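Local atomic coordinates of putative thiosugar synthase (Amycolatopsis orientalis, PDB entry 4N6E), a protein that probably transfers sulfur from a thiocarboxylated ThiS-like carrier protein to a sugar phosphate, as in its relatives, the thiazole synthases. Residues I30-S35 with L215-L220; P145-A150 with I180-E185; F86-E91 with D112-D117; T53-D58 with R98-S103; P37-V42 with D71-D76. One frame throughout, in Å; residues are numbered along the deposited sequence.

In the fold
All five contacts tie neighbouring parts of one TIM barrel, and contact 1 lies at the mouth, where it borders a sulfate ion on one part and Gly90 of a ThiS/MoaD family chain on another. Contact 5 stands behind it, the centres about 13 Å apart, with Val39 and Val42 packed on Tyr33. Phe86 of contact 3 touches both Glu31 of contact 1, Glu31 CG to Phe86 CZ at 3.8 Å, and Thr54 of contact 4. Contacts 3 and 4, with centres about 14 Å apart, share helix 90-104. Contact 2 is remote: it lies across the chain's centre from contacts 1 and 5, its centre about 27 Å and 35 Å from theirs.

Contact 1 of 5, residues I30-S35 with L215-L220; sequences IEQYDS and LVNTAL. With SO4 (sulfate ion), chain C.
Asn217 faces Glu31 and Gln32 where the first and last strands of a TIM barrel release their loops: residues 30-35 follow strand 26-28, while residues 215-220 lead from strand 213-216 into the short helix 218-221. The firm direct hydrogen bond runs from Asn217 ND2 to Glu31 OE2, 3.0 Å and nearly straight at 168°. Its acceptor lies in the amide plane and offers the syn lone pair, although the carboxylate and amide planes stand 88° apart. A weak bond joins Gln32 NE2 to Thr218 OG1 at 3.4 Å. Two waters add bridges. One accepts from Gln32 N and donates to Asn217 OD1 (2.8 Å), the other links Tyr33 OH to Asn217 O. An amide suits this place because it gives with one end and accepts with the other; a leucine in its place would probably leave Glu31 OE2 without its donor and the first water without its acceptor. A bound anion, a sulfate probably from the crystallisation liquor, accepts from Thr218 N at the helix start and from Ala169 N and Gly196 N, consistent with the phosphate site of many TIM-barrel enzymes. Gly90 of the ThiS/MoaD family chain packs on Glu31 and Asn217. Direct packing is small: the side chains of Tyr33 and Leu220 meet obliquely, the hydroxyl Tyr33 OH resting 3.4 Å from Leu220 CB.

Contact 2 of 5, residues P145-A150 with I180-E185; sequences PDLATA and IRELIE
The carboxylate of Glu182 brings its OE2 to CD1 of Leu147, 4.1 Å away, the two side chains crossing at about a right angle. The second flat group, the carboxylate of Asp146, is used within its own segment: Thr149 OG1 and Thr149 N reach its OD2 from opposite faces of the plane, both on the anti side. With the bond from Thr149 N at 2.8 Å, Asp146 is the N-cap of helix 147-155, and an aspartate suits that position because one oxygen can take both donors while its charge would probably be favoured by the positive end of the helix dipole. The fold is a TIM barrel, and the contact joins two consecutive outer helices, 147-155 and 177-186, flanking strand 161-164. Leu183 does most of the joining. Its CG stands anti to the backbone N (chi1 -176°), which sends the CD1 branch across to Ala150 CB at 3.9 Å, and the same methyl lies 4.0 Å from Asp146 N. A methyl on Ala150 is small enough for the helix start to come close, and the branched leucine can bring one methyl against both Ala150 and Pro145. One turn earlier, Ile180 leans its CG1 against Pro145 CB, 4.2 Å off. Ile180 and Leu183 also touch Val163 of strand 161-164, so the helix is held to barrel and neighbour by the same residues. Ile184 takes part with Ile187 in a site where calcium has been seen. Pro145 packs on the same leucine methyl, its CA 3.8 Å from Leu183 CD1.

Contact 3 of 5, residues F86-E91 with D112-D117; sequences FARTKE and DVRGDD
Arg88 reaches Gly115 because its chain turns twice, at chi2 (-66°) and again at chi3 (136°), bringing the edge of the guanidinium to the carbonyl of Gly115. NH1 then gives a hydrogen bond to Gly115 O at 3.1 Å, with an N-H...O angle of 154°; the donor sits nearly along the C=O axis, and the oxygen is near the guanidinium edge but tilted a little from its plane. An arginine suits this because its long, bendable chain lets NH1 come back to a backbone carbonyl close to its own root. Asp116 OD1 lies alongside the aliphatic part, 3.9 Å from Arg88 CB, and its carboxylate is almost parallel to the guanidinium although their charges do not touch. Farther along the segments, Val113, with CG1 anti to its backbone N, sets that methyl 3.9 Å from Lys90 CA; the amine of Lys90 goes off to Glu127. Within residues 112-117, Arg114 NH2 bridges to Asp112 OD1 (3.1 Å), an aspartate that also pairs with Arg162 and Lys110. The contact links the loop leaving strand 108-111 to the start of helix 90-104 in this TIM barrel. Val113 touches Ala93 of that helix and Thr125 and Ala128 of helix 122-134, while Arg114 packs on Phe142 of strand 138-143.

Contact 4 of 5, residues T53-D58 with R98-S103; sequences TTVDPD and RILRDS
Leu100 points from helix 90-104 into the backbone of Thr53 and Thr54. From CB, the chain sets CG anti to the carbonyl carbon (chi1 -67°), and CB and CG serve to carry the fork across to the strand. There the branches part. CD1 comes to Thr53 O, 4.1 Å away, and lies almost as near to Thr54 CA. CD2 goes closer, 3.8 Å from Thr54 CA and 3.9 Å from Thr54 C, and CD2 is also 4.3 Å from Val55 CG1. A leucine fits because its fork sets two methyls side by side against Thr54 CA. The neighbouring Ile99 adds a second apolar touch, its CG2 4.3 Å from Val55 CG2, so the two buried helix residues meet neighbouring residues, Thr54 and Val55. This is the helix-on-strand packing of a TIM barrel: helix 90-104 leaves strand 79-83 and lies over strand 50-54 next to it. Thr54 turns away from the helix, and its OG1 bonds to Thr83 O. Its backbone pairs antiparallel with a strand of the ThiS/MoaD family chain, so the sheet continues into the carrier, and Ile99 packs on Tyr59 of that chain. Farther along the chain, Asp56 and Asp58 belong to a site where calcium has been seen. On the helix, Ser103 folds back so that OG and N both reach Ile99 O, from opposite faces of the carbonyl plane, while Arg101 NE bridges to Asp102 OD1 at 2.9 Å.

Contact 5 of 5, residues P37-V42 with D71-D76; sequences PLVRDV and DELPLD
The helix carrying Arg40 passes the weakly bonded end of helix 66-72, and the CA atoms of Arg40 and Leu73 come within 6.0 Å. Leucine suits the inner part of this contact, because its branches can lie along a helix surface: Leu73 CD1 sits 3.6 Å from Arg40 CB, and the other methyl, CD2, meets Val39 CG1 at 4.2 Å, the side chains of Leu73 and Val39 crossing at about a right angle. On the outer side Arg40 keeps its CG anti to the backbone N (chi1 174°), then bends at chi2 and chi3, so the guanidinium turns back and lays one face over Pro37 CA, 3.8 Å above the plane and off to the rim. The edge is used for polar partners. NH1 makes a nearly straight bond (165°) to Asp41 OD1 at 3.1 Å, in the guanidinium plane though from above that of the carboxylate, and Glu72 O lies at the edge too, 4.0 Å from Arg40 NE. Glu72 OE2 is 4.0 Å from Arg40 NH2, a long salt bridge with the two planes nearly perpendicular, at 85°. With an alanine in its place, Asp41 is likely to lose its salt-bridge partner and Glu72 its distant one. Glu72 has a further role: with Asp71 and Asp68 it forms a site where calcium has been seen. Helices 36-46 and 66-72, which follow strands 26-28 and 50-54, are thus neighbours on the outside of the TIM barrel; Leu73 also packs on Val36 and Leu43 of helix 36-46, while Val39 touches Tyr33 and Leu64.

Contact 1 of 5, residues I30-S35 with L215-L220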
# COMPACT_ATOMS: atom_id res chain seq x y z
N ILE A 30 19.06 -1.24 11.40
CA ILE A 30 18.89 -1.91 12.67
C ILE A 30 19.71 -1.32 13.82
O ILE A 30 19.81 -1.93 14.88
CB ILE A 30 19.18 -3.43 12.51
CG1 ILE A 30 20.54 -3.66 11.84
CG2 ILE A 30 18.09 -4.10 11.68
CD1 ILE A 30 21.05 -5.09 11.88
N GLU A 31 20.26 -0.12 13.62
CA GLU A 31 21.19 0.45 14.60
C GLU A 31 20.53 1.04 15.86
O GLU A 31 21.22 1.33 16.83
CB GLU A 31 22.12 1.47 13.93
CG GLU A 31 21.72 2.94 14.04
CD GLU A 31 20.55 3.32 13.16
OE1 GLU A 31 20.21 4.53 13.12
OE2 GLU A 31 19.98 2.43 12.51
N GLN A 32 19.21 1.22 15.83
CA GLN A 32 18.46 1.81 16.94
C GLN A 32 17.87 0.82 17.95
O GLN A 32 17.52 1.21 19.06
CB GLN A 32 17.32 2.68 16.43
CG GLN A 32 17.76 3.73 15.41
CD GLN A 32 16.67 4.72 15.10
OE1 GLN A 32 15.96 5.18 15.99
NE2 GLN A 32 16.51 5.05 13.83
N TYR A 33 17.74 -0.45 17.59
CA TYR A 33 17.22 -1.45 18.53
C TYR A 33 18.26 -1.76 19.62
O TYR A 33 19.46 -1.69 19.39
CB TYR A 33 16.84 -2.72 17.79
CG TYR A 33 15.82 -2.50 16.70
CD1 TYR A 33 14.46 -2.29 17.00
CD2 TYR A 33 16.20 -2.49 15.36
CE1 TYR A 33 13.53 -2.08 16.00
CE2 TYR A 33 15.27 -2.28 14.35
CZ TYR A 33 13.94 -2.08 14.68
OH TYR A 33 13.03 -1.88 13.68
N ASP A 34 17.78 -2.09 20.82
CA ASP A 34 18.68 -2.58 21.87
C ASP A 34 18.29 -3.98 22.34
O ASP A 34 18.78 -4.45 23.36
CB ASP A 34 18.72 -1.59 23.03
CG ASP A 34 17.34 -1.28 23.56
OD1 ASP A 34 16.46 -2.17 23.47
OD2 ASP A 34 17.13 -0.15 24.05
N SER A 35 17.42 -4.65 21.58
CA SER A 35 16.94 -5.98 21.90
C SER A 35 17.17 -6.91 20.71
O SER A 35 16.59 -6.71 19.64
CB SER A 35 15.45 -5.93 22.28
OG SER A 35 14.85 -7.22 22.26
N LEU A 215 13.99 1.69 1.85
CA LEU A 215 14.74 1.45 3.06
C LEU A 215 14.06 2.19 4.18
O LEU A 215 13.89 3.41 4.12
CB LEU A 215 16.19 1.91 2.91
CG LEU A 215 17.13 1.32 3.96
CD1 LEU A 215 18.54 1.18 3.40
CD2 LEU A 215 17.16 2.14 5.22
N VAL A 216 13.67 1.44 5.20
CA VAL A 216 12.96 2.01 6.31
C VAL A 216 13.80 1.80 7.54
O VAL A 216 14.63 0.90 7.59
CB VAL A 216 11.56 1.37 6.46
CG1 VAL A 216 10.84 1.35 5.11
CG2 VAL A 216 11.64 -0.04 7.01
N ASN A 217 13.59 2.63 8.54
CA ASN A 217 14.34 2.50 9.78
C ASN A 217 13.52 2.98 10.98
O ASN A 217 13.04 2.20 11.77
CB ASN A 217 15.63 3.29 9.68
CG ASN A 217 16.62 2.90 10.72
OD1 ASN A 217 16.25 2.57 11.83
ND2 ASN A 217 17.90 2.91 10.36
N THR A 218 13.32 4.28 11.05
CA THR A 218 12.72 4.90 12.20
C THR A 218 11.25 4.49 12.33
O THR A 218 10.74 4.27 13.44
CB THR A 218 12.83 6.41 12.06
OG1 THR A 218 14.22 6.76 12.03
CG2 THR A 218 12.16 7.11 13.19
N ALA A 219 10.59 4.39 11.18
CA ALA A 219 9.20 3.96 11.09
C ALA A 219 8.89 2.67 11.85
O ALA A 219 7.84 2.57 12.46
CB ALA A 219 8.78 3.81 9.63
N LEU A 220 9.80 1.69 11.82
CA LEU A 220 9.60 0.44 12.56
C LEU A 220 9.96 0.62 14.03
O LEU A 220 9.28 0.10 14.92
CB LEU A 220 10.43 -0.67 11.94
CG LEU A 220 10.23 -0.88 10.43
CD1 LEU A 220 11.04 -2.06 9.95
CD2 LEU A 220 8.77 -1.08 10.07
S SO4 C . 14.60 6.95 8.47
O1 SO4 C . 13.88 5.77 7.98
O2 SO4 C . 15.68 7.30 7.53
O3 SO4 C . 13.67 8.10 8.53
O4 SO4 C . 15.17 6.70 9.80
O HOH W 1 17.13 0.85 13.87
O HOH W 2 14.15 -0.54 11.83

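Contact 2 of 5, residues P145-A150 with I180-E185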
# COMPACT_ATOMS: atom_id res chain seq x y z
N PRO A 145 18.10 14.02 -4.49
CA PRO A 145 17.73 13.76 -5.90
C PRO A 145 18.23 14.77 -6.92
O PRO A 145 17.50 15.65 -7.36
CB PRO A 145 16.19 13.72 -5.87
CG PRO A 145 15.81 14.36 -4.58
CD PRO A 145 16.91 14.05 -3.62
N ASP A 146 19.49 14.63 -7.30
CA ASP A 146 20.13 15.51 -8.26
C ASP A 146 20.48 14.65 -9.46
O ASP A 146 21.18 13.64 -9.34
CB ASP A 146 21.38 16.12 -7.64
CG ASP A 146 22.13 17.03 -8.59
OD1 ASP A 146 21.60 18.09 -8.93
OD2 ASP A 146 23.26 16.70 -8.98
N LEU A 147 19.97 15.05 -10.63
CA LEU A 147 20.21 14.33 -11.86
C LEU A 147 21.70 14.16 -12.17
O LEU A 147 22.17 13.06 -12.46
CB LEU A 147 19.55 15.03 -13.02
CG LEU A 147 18.29 14.38 -13.55
CD1 LEU A 147 17.66 15.33 -14.56
CD2 LEU A 147 18.62 13.04 -14.20
N ALA A 148 22.44 15.26 -12.11
CA ALA A 148 23.87 15.24 -12.40
C ALA A 148 24.59 14.26 -11.49
O ALA A 148 25.41 13.46 -11.97
CB ALA A 148 24.47 16.63 -12.24
N THR A 149 24.32 14.35 -10.18
CA THR A 149 24.95 13.49 -9.20
C THR A 149 24.59 12.02 -9.52
O THR A 149 25.45 11.15 -9.57
CB THR A 149 24.51 13.84 -7.76
OG1 THR A 149 24.82 15.21 -7.45
CG2 THR A 149 25.18 12.91 -6.72
N ALA A 150 23.31 11.75 -9.75
CA ALA A 150 22.88 10.40 -10.05
C ALA A 150 23.53 9.82 -11.32
O ALA A 150 23.84 8.62 -11.37
CB ALA A 150 21.37 10.34 -10.14
N ILE A 180 11.88 12.80 -7.88
CA ILE A 180 12.26 11.41 -7.72
C ILE A 180 11.77 10.58 -8.89
O ILE A 180 12.47 9.68 -9.36
CB ILE A 180 11.81 10.86 -6.34
CG1 ILE A 180 12.61 11.58 -5.25
CG2 ILE A 180 12.04 9.36 -6.26
CD1 ILE A 180 12.43 11.04 -3.85
N ARG A 181 10.58 10.88 -9.38
CA ARG A 181 10.09 10.25 -10.60
C ARG A 181 11.06 10.50 -11.76
O ARG A 181 11.54 9.55 -12.38
CB ARG A 181 8.70 10.76 -10.98
CG ARG A 181 7.99 9.87 -12.00
CD ARG A 181 6.72 10.51 -12.56
NE ARG A 181 5.93 11.17 -11.52
CZ ARG A 181 5.05 10.56 -10.72
NH1 ARG A 181 4.81 9.25 -10.82
NH2 ARG A 181 4.41 11.28 -9.80
N GLU A 182 11.37 11.78 -11.98
CA GLU A 182 12.21 12.27 -13.09
C GLU A 182 13.57 11.60 -13.08
O GLU A 182 14.08 11.21 -14.13
CB GLU A 182 12.38 13.79 -12.97
CG GLU A 182 13.16 14.48 -14.09
CD GLU A 182 13.39 15.99 -13.85
OE1 GLU A 182 13.19 16.51 -12.71
OE2 GLU A 182 13.78 16.67 -14.83
N LEU A 183 14.13 11.47 -11.88
CA LEU A 183 15.41 10.80 -11.68
C LEU A 183 15.35 9.31 -12.00
O LEU A 183 16.21 8.79 -12.67
CB LEU A 183 15.88 11.03 -10.24
CG LEU A 183 17.27 10.48 -9.89
CD1 LEU A 183 17.88 11.27 -8.75
CD2 LEU A 183 17.23 9.00 -9.50
N ILE A 184 14.33 8.62 -11.49
CA ILE A 184 14.19 7.18 -11.73
C ILE A 184 14.05 6.91 -13.22
O ILE A 184 14.60 5.93 -13.72
CB ILE A 184 13.03 6.59 -10.91
CG1 ILE A 184 13.44 6.46 -9.44
CG2 ILE A 184 12.58 5.23 -11.44
CD1 ILE A 184 12.25 6.46 -8.48
N GLU A 185 13.33 7.79 -13.93
CA GLU A 185 13.13 7.62 -15.39
C GLU A 185 14.46 7.66 -16.13
O GLU A 185 14.67 6.88 -17.03
CB GLU A 185 12.19 8.71 -15.96
CG GLU A 185 10.73 8.51 -15.59
CD GLU A 185 9.83 9.72 -15.85
OE1 GLU A 185 8.62 9.51 -16.07
OE2 GLU A 185 10.31 10.88 -15.82

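Contact 3 of 5, residues F86-E91 with D112-D117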
# COMPACT_ATOMS: atom_id res chain seq x y z
N PHE A 86 27.46 6.12 10.44
CA PHE A 86 27.87 6.81 11.69
C PHE A 86 28.96 7.86 11.42
O PHE A 86 29.17 8.73 12.26
CB PHE A 86 28.38 5.86 12.78
CG PHE A 86 27.34 4.95 13.38
CD1 PHE A 86 26.06 5.41 13.68
CD2 PHE A 86 27.65 3.63 13.68
CE1 PHE A 86 25.11 4.56 14.25
CE2 PHE A 86 26.71 2.77 14.25
CZ PHE A 86 25.44 3.24 14.53
N ALA A 87 29.65 7.77 10.30
CA ALA A 87 30.77 8.70 10.05
C ALA A 87 30.25 10.11 9.83
O ALA A 87 29.15 10.28 9.35
CB ALA A 87 31.60 8.24 8.85
N ARG A 88 31.03 11.12 10.22
CA ARG A 88 30.66 12.54 10.01
C ARG A 88 31.62 13.33 9.10
O ARG A 88 31.46 14.54 8.94
CB ARG A 88 30.52 13.29 11.35
CG ARG A 88 29.46 12.72 12.29
CD ARG A 88 28.03 12.87 11.77
NE ARG A 88 27.22 11.65 11.96
CZ ARG A 88 25.96 11.49 11.58
NH1 ARG A 88 25.30 12.48 10.97
NH2 ARG A 88 25.34 10.34 11.80
N THR A 89 32.62 12.65 8.54
CA THR A 89 33.45 13.22 7.49
C THR A 89 33.60 12.23 6.37
O THR A 89 33.49 11.02 6.58
CB THR A 89 34.87 13.57 7.96
OG1 THR A 89 35.50 12.38 8.46
CG2 THR A 89 34.84 14.64 9.05
N LYS A 90 33.88 12.74 5.17
CA LYS A 90 34.21 11.90 4.04
C LYS A 90 35.40 10.96 4.36
O LYS A 90 35.39 9.77 3.99
CB LYS A 90 34.54 12.76 2.83
CG LYS A 90 34.72 11.98 1.55
CD LYS A 90 36.04 12.29 0.87
CE LYS A 90 36.03 13.65 0.20
NZ LYS A 90 37.36 14.02 -0.34
N GLU A 91 36.40 11.48 5.08
CA GLU A 91 37.61 10.71 5.38
C GLU A 91 37.29 9.55 6.30
O GLU A 91 37.82 8.45 6.17
CB GLU A 91 38.68 11.60 6.01
CG GLU A 91 39.31 12.59 5.03
CD GLU A 91 38.53 13.90 4.82
OE1 GLU A 91 37.42 14.12 5.38
OE2 GLU A 91 39.04 14.74 4.04
N ASP A 112 27.51 6.20 2.88
CA ASP A 112 26.92 7.39 3.47
C ASP A 112 27.98 8.39 3.88
O ASP A 112 28.84 8.09 4.70
CB ASP A 112 26.09 7.00 4.65
CG ASP A 112 24.79 6.37 4.26
OD1 ASP A 112 23.83 7.11 3.94
OD2 ASP A 112 24.72 5.13 4.29
N VAL A 113 27.91 9.56 3.27
CA VAL A 113 28.72 10.67 3.62
C VAL A 113 27.76 11.80 3.96
O VAL A 113 27.12 12.38 3.08
CB VAL A 113 29.65 11.04 2.46
CG1 VAL A 113 30.54 12.23 2.82
CG2 VAL A 113 30.50 9.84 2.07
N ARG A 114 27.60 12.06 5.25
CA ARG A 114 26.77 13.15 5.74
C ARG A 114 27.64 13.95 6.68
O ARG A 114 28.57 13.40 7.27
CB ARG A 114 25.57 12.63 6.53
CG ARG A 114 25.21 11.19 6.23
CD ARG A 114 24.05 10.70 7.07
NE ARG A 114 23.41 9.55 6.44
CZ ARG A 114 22.47 8.79 7.00
NH1 ARG A 114 22.03 9.04 8.23
NH2 ARG A 114 21.97 7.77 6.30
N GLY A 115 27.33 15.23 6.81
CA GLY A 115 27.96 16.06 7.84
C GLY A 115 27.23 15.96 9.17
O GLY A 115 26.69 14.89 9.53
N ASP A 116 27.20 17.07 9.91
CA ASP A 116 26.54 17.08 11.24
C ASP A 116 25.04 17.33 11.13
O ASP A 116 24.34 17.23 12.14
CB ASP A 116 27.20 18.11 12.17
CG ASP A 116 28.66 17.78 12.46
OD1 ASP A 116 28.96 16.60 12.75
OD2 ASP A 116 29.50 18.70 12.38
N ASP A 117 24.57 17.62 9.91
CA ASP A 117 23.13 17.80 9.64
C ASP A 117 22.36 16.51 9.25
O ASP A 117 21.19 16.57 8.87
CB ASP A 117 22.90 18.90 8.60
CG ASP A 117 23.72 18.73 7.34
OD1 ASP A 117 24.11 17.59 6.99
OD2 ASP A 117 23.99 19.76 6.67

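Contact 4 of 5, residues T53-D58 with R98-S103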
# COMPACT_ATOMS: atom_id res chain seq x y z
N THR A 53 25.71 -3.82 8.60
CA THR A 53 26.77 -3.90 9.58
C THR A 53 27.67 -2.67 9.50
O THR A 53 27.82 -2.08 8.42
CB THR A 53 27.53 -5.23 9.37
OG1 THR A 53 28.34 -5.51 10.51
CG2 THR A 53 28.39 -5.19 8.13
N THR A 54 28.25 -2.26 10.62
CA THR A 54 29.16 -1.11 10.62
C THR A 54 30.12 -1.09 11.80
O THR A 54 30.20 -2.04 12.58
CB THR A 54 28.35 0.22 10.59
OG1 THR A 54 29.22 1.35 10.36
CG2 THR A 54 27.57 0.43 11.89
N VAL A 55 30.87 -0.00 11.91
CA VAL A 55 31.67 0.27 13.11
C VAL A 55 31.42 1.72 13.55
O VAL A 55 31.03 2.57 12.74
CB VAL A 55 33.18 -0.01 12.89
CG1 VAL A 55 33.43 -1.51 12.70
CG2 VAL A 55 33.73 0.75 11.70
N ASP A 56 31.64 1.97 14.83
CA ASP A 56 31.30 3.23 15.48
C ASP A 56 32.53 3.78 16.21
O ASP A 56 32.60 3.73 17.44
CB ASP A 56 30.14 2.99 16.45
CG ASP A 56 29.33 4.25 16.77
OD1 ASP A 56 29.80 5.37 16.45
OD2 ASP A 56 28.21 4.11 17.34
N PRO A 57 33.52 4.26 15.45
CA PRO A 57 34.73 4.79 16.09
C PRO A 57 34.43 5.85 17.17
O PRO A 57 35.01 5.79 18.26
CB PRO A 57 35.52 5.41 14.92
CG PRO A 57 35.03 4.69 13.71
CD PRO A 57 33.59 4.35 13.98
N ASP A 58 33.53 6.79 16.87
CA ASP A 58 33.23 7.92 17.78
C ASP A 58 32.19 7.60 18.85
O ASP A 58 31.81 8.50 19.58
CB ASP A 58 32.71 9.14 17.01
CG ASP A 58 33.47 9.40 15.72
OD1 ASP A 58 34.72 9.40 15.75
OD2 ASP A 58 32.80 9.61 14.68
N ARG A 98 36.83 0.78 4.57
CA ARG A 98 38.00 -0.09 4.46
C ARG A 98 38.24 -0.94 5.70
O ARG A 98 38.90 -1.97 5.62
CB ARG A 98 39.23 0.75 4.14
CG ARG A 98 39.09 1.41 2.79
CD ARG A 98 40.18 2.39 2.48
NE ARG A 98 40.03 2.75 1.07
CZ ARG A 98 39.97 3.98 0.57
NH1 ARG A 98 40.10 5.05 1.33
NH2 ARG A 98 39.78 4.14 -0.75
N ILE A 99 37.71 -0.53 6.85
CA ILE A 99 37.75 -1.40 8.02
C ILE A 99 36.76 -2.56 7.85
O ILE A 99 37.04 -3.70 8.25
CB ILE A 99 37.44 -0.63 9.30
CG1 ILE A 99 38.63 0.24 9.67
CG2 ILE A 99 37.11 -1.58 10.44
CD1 ILE A 99 38.31 1.26 10.75
N LEU A 100 35.61 -2.26 7.26
CA LEU A 100 34.60 -3.30 7.04
C LEU A 100 35.06 -4.32 6.02
O LEU A 100 34.75 -5.51 6.14
CB LEU A 100 33.26 -2.69 6.62
CG LEU A 100 32.61 -1.87 7.74
CD1 LEU A 100 31.52 -0.96 7.20
CD2 LEU A 100 32.05 -2.79 8.82
N ARG A 101 35.81 -3.87 5.02
CA ARG A 101 36.37 -4.77 4.04
C ARG A 101 37.37 -5.71 4.70
O ARG A 101 37.25 -6.92 4.61
CB ARG A 101 37.06 -3.99 2.94
CG ARG A 101 37.71 -4.86 1.88
CD ARG A 101 38.71 -4.04 1.10
NE ARG A 101 39.69 -3.44 2.00
CZ ARG A 101 40.44 -2.38 1.71
NH1 ARG A 101 40.32 -1.77 0.54
NH2 ARG A 101 41.32 -1.92 2.61
N ASP A 102 38.36 -5.13 5.37
CA ASP A 102 39.44 -5.92 5.96
C ASP A 102 38.96 -6.89 7.06
O ASP A 102 39.38 -8.04 7.10
CB ASP A 102 40.53 -4.97 6.50
CG ASP A 102 41.20 -4.17 5.38
OD1 ASP A 102 41.11 -4.59 4.20
OD2 ASP A 102 41.81 -3.12 5.66
N SER A 103 38.07 -6.41 7.92
CA SER A 103 37.65 -7.16 9.10
C SER A 103 36.58 -8.25 8.84
O SER A 103 36.58 -9.29 9.51
CB SER A 103 37.13 -6.18 10.15
OG SER A 103 35.96 -5.51 9.68

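Contact 5 of 5, residues P37-V42 with D71-D76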
# COMPACT_ATOMS: atom_id res chain seq x y z
N PRO A 37 16.27 -10.16 20.28
CA PRO A 37 15.08 -10.89 19.80
C PRO A 37 14.18 -10.03 18.91
O PRO A 37 13.65 -10.53 17.92
CB PRO A 37 14.33 -11.24 21.10
CG PRO A 37 15.33 -11.12 22.19
CD PRO A 37 16.30 -10.06 21.75
N LEU A 38 14.02 -8.76 19.26
CA LEU A 38 13.20 -7.82 18.48
C LEU A 38 13.75 -7.60 17.05
O LEU A 38 12.96 -7.60 16.08
CB LEU A 38 13.07 -6.48 19.22
CG LEU A 38 12.18 -5.40 18.57
CD1 LEU A 38 10.78 -5.93 18.26
CD2 LEU A 38 12.09 -4.15 19.44
N VAL A 39 15.07 -7.43 16.93
CA VAL A 39 15.71 -7.29 15.63
C VAL A 39 15.40 -8.53 14.79
O VAL A 39 14.88 -8.43 13.67
CB VAL A 39 17.26 -7.14 15.73
CG1 VAL A 39 17.92 -7.24 14.36
CG2 VAL A 39 17.64 -5.84 16.41
N ARG A 40 15.71 -9.70 15.35
CA ARG A 40 15.41 -10.97 14.70
C ARG A 40 13.96 -10.95 14.21
O ARG A 40 13.70 -11.21 13.04
CB ARG A 40 15.67 -12.14 15.65
CG ARG A 40 15.27 -13.52 15.13
CD ARG A 40 14.17 -14.14 15.99
NE ARG A 40 14.68 -14.53 17.30
CZ ARG A 40 14.02 -14.43 18.46
NH1 ARG A 40 12.79 -13.91 18.52
NH2 ARG A 40 14.61 -14.83 19.58
N ASP A 41 13.04 -10.60 15.10
CA ASP A 41 11.63 -10.60 14.75
C ASP A 41 11.22 -9.54 13.72
O ASP A 41 10.34 -9.82 12.88
CB ASP A 41 10.78 -10.49 16.02
CG ASP A 41 10.83 -11.74 16.88
OD1 ASP A 41 10.98 -12.85 16.30
OD2 ASP A 41 10.74 -11.61 18.12
N VAL A 42 11.83 -8.34 13.75
CA VAL A 42 11.51 -7.30 12.76
C VAL A 42 11.98 -7.72 11.37
O VAL A 42 11.23 -7.63 10.40
CB VAL A 42 12.12 -5.92 13.11
CG1 VAL A 42 11.99 -4.96 11.94
CG2 VAL A 42 11.45 -5.30 14.33
N ASP A 71 24.54 -15.18 17.56
CA ASP A 71 24.02 -16.30 18.36
C ASP A 71 22.54 -16.56 18.10
O ASP A 71 22.13 -17.71 17.99
CB ASP A 71 24.24 -16.06 19.86
CG ASP A 71 25.71 -16.11 20.27
OD1 ASP A 71 26.53 -16.70 19.53
OD2 ASP A 71 26.04 -15.54 21.33
N GLU A 72 21.76 -15.48 17.97
CA GLU A 72 20.31 -15.57 17.94
C GLU A 72 19.65 -15.37 16.58
O GLU A 72 18.43 -15.48 16.47
CB GLU A 72 19.71 -14.57 18.92
CG GLU A 72 20.09 -14.83 20.37
CD GLU A 72 18.88 -14.83 21.27
OE1 GLU A 72 18.67 -13.83 21.99
OE2 GLU A 72 18.12 -15.82 21.22
N LEU A 73 20.45 -15.07 15.55
CA LEU A 73 19.91 -14.90 14.19
C LEU A 73 20.65 -15.79 13.21
O LEU A 73 21.82 -16.10 13.43
CB LEU A 73 20.02 -13.45 13.73
CG LEU A 73 19.01 -12.44 14.27
CD1 LEU A 73 19.22 -12.17 15.75
CD2 LEU A 73 19.12 -11.15 13.47
N PRO A 74 19.99 -16.19 12.12
CA PRO A 74 20.61 -17.01 11.09
C PRO A 74 21.34 -16.13 10.05
O PRO A 74 20.94 -16.08 8.87
CB PRO A 74 19.41 -17.72 10.46
CG PRO A 74 18.33 -16.67 10.52
CD PRO A 74 18.61 -15.81 11.73
N LEU A 75 22.40 -15.46 10.50
CA LEU A 75 23.04 -14.42 9.70
C LEU A 75 23.50 -14.89 8.33
O LEU A 75 23.54 -14.09 7.40
CB LEU A 75 24.23 -13.80 10.44
CG LEU A 75 23.93 -13.08 11.75
CD1 LEU A 75 25.18 -12.34 12.17
CD2 LEU A 75 22.75 -12.12 11.64
N ASP A 76 23.82 -16.17 8.20
CA ASP A 76 24.18 -16.77 6.90
C ASP A 76 23.08 -16.77 5.84
O ASP A 76 23.38 -16.94 4.66
CB ASP A 76 24.65 -18.21 7.11
CG ASP A 76 26.10 -18.28 7.47
OD1 ASP A 76 26.92 -17.98 6.58
OD2 ASP A 76 26.41 -18.64 8.64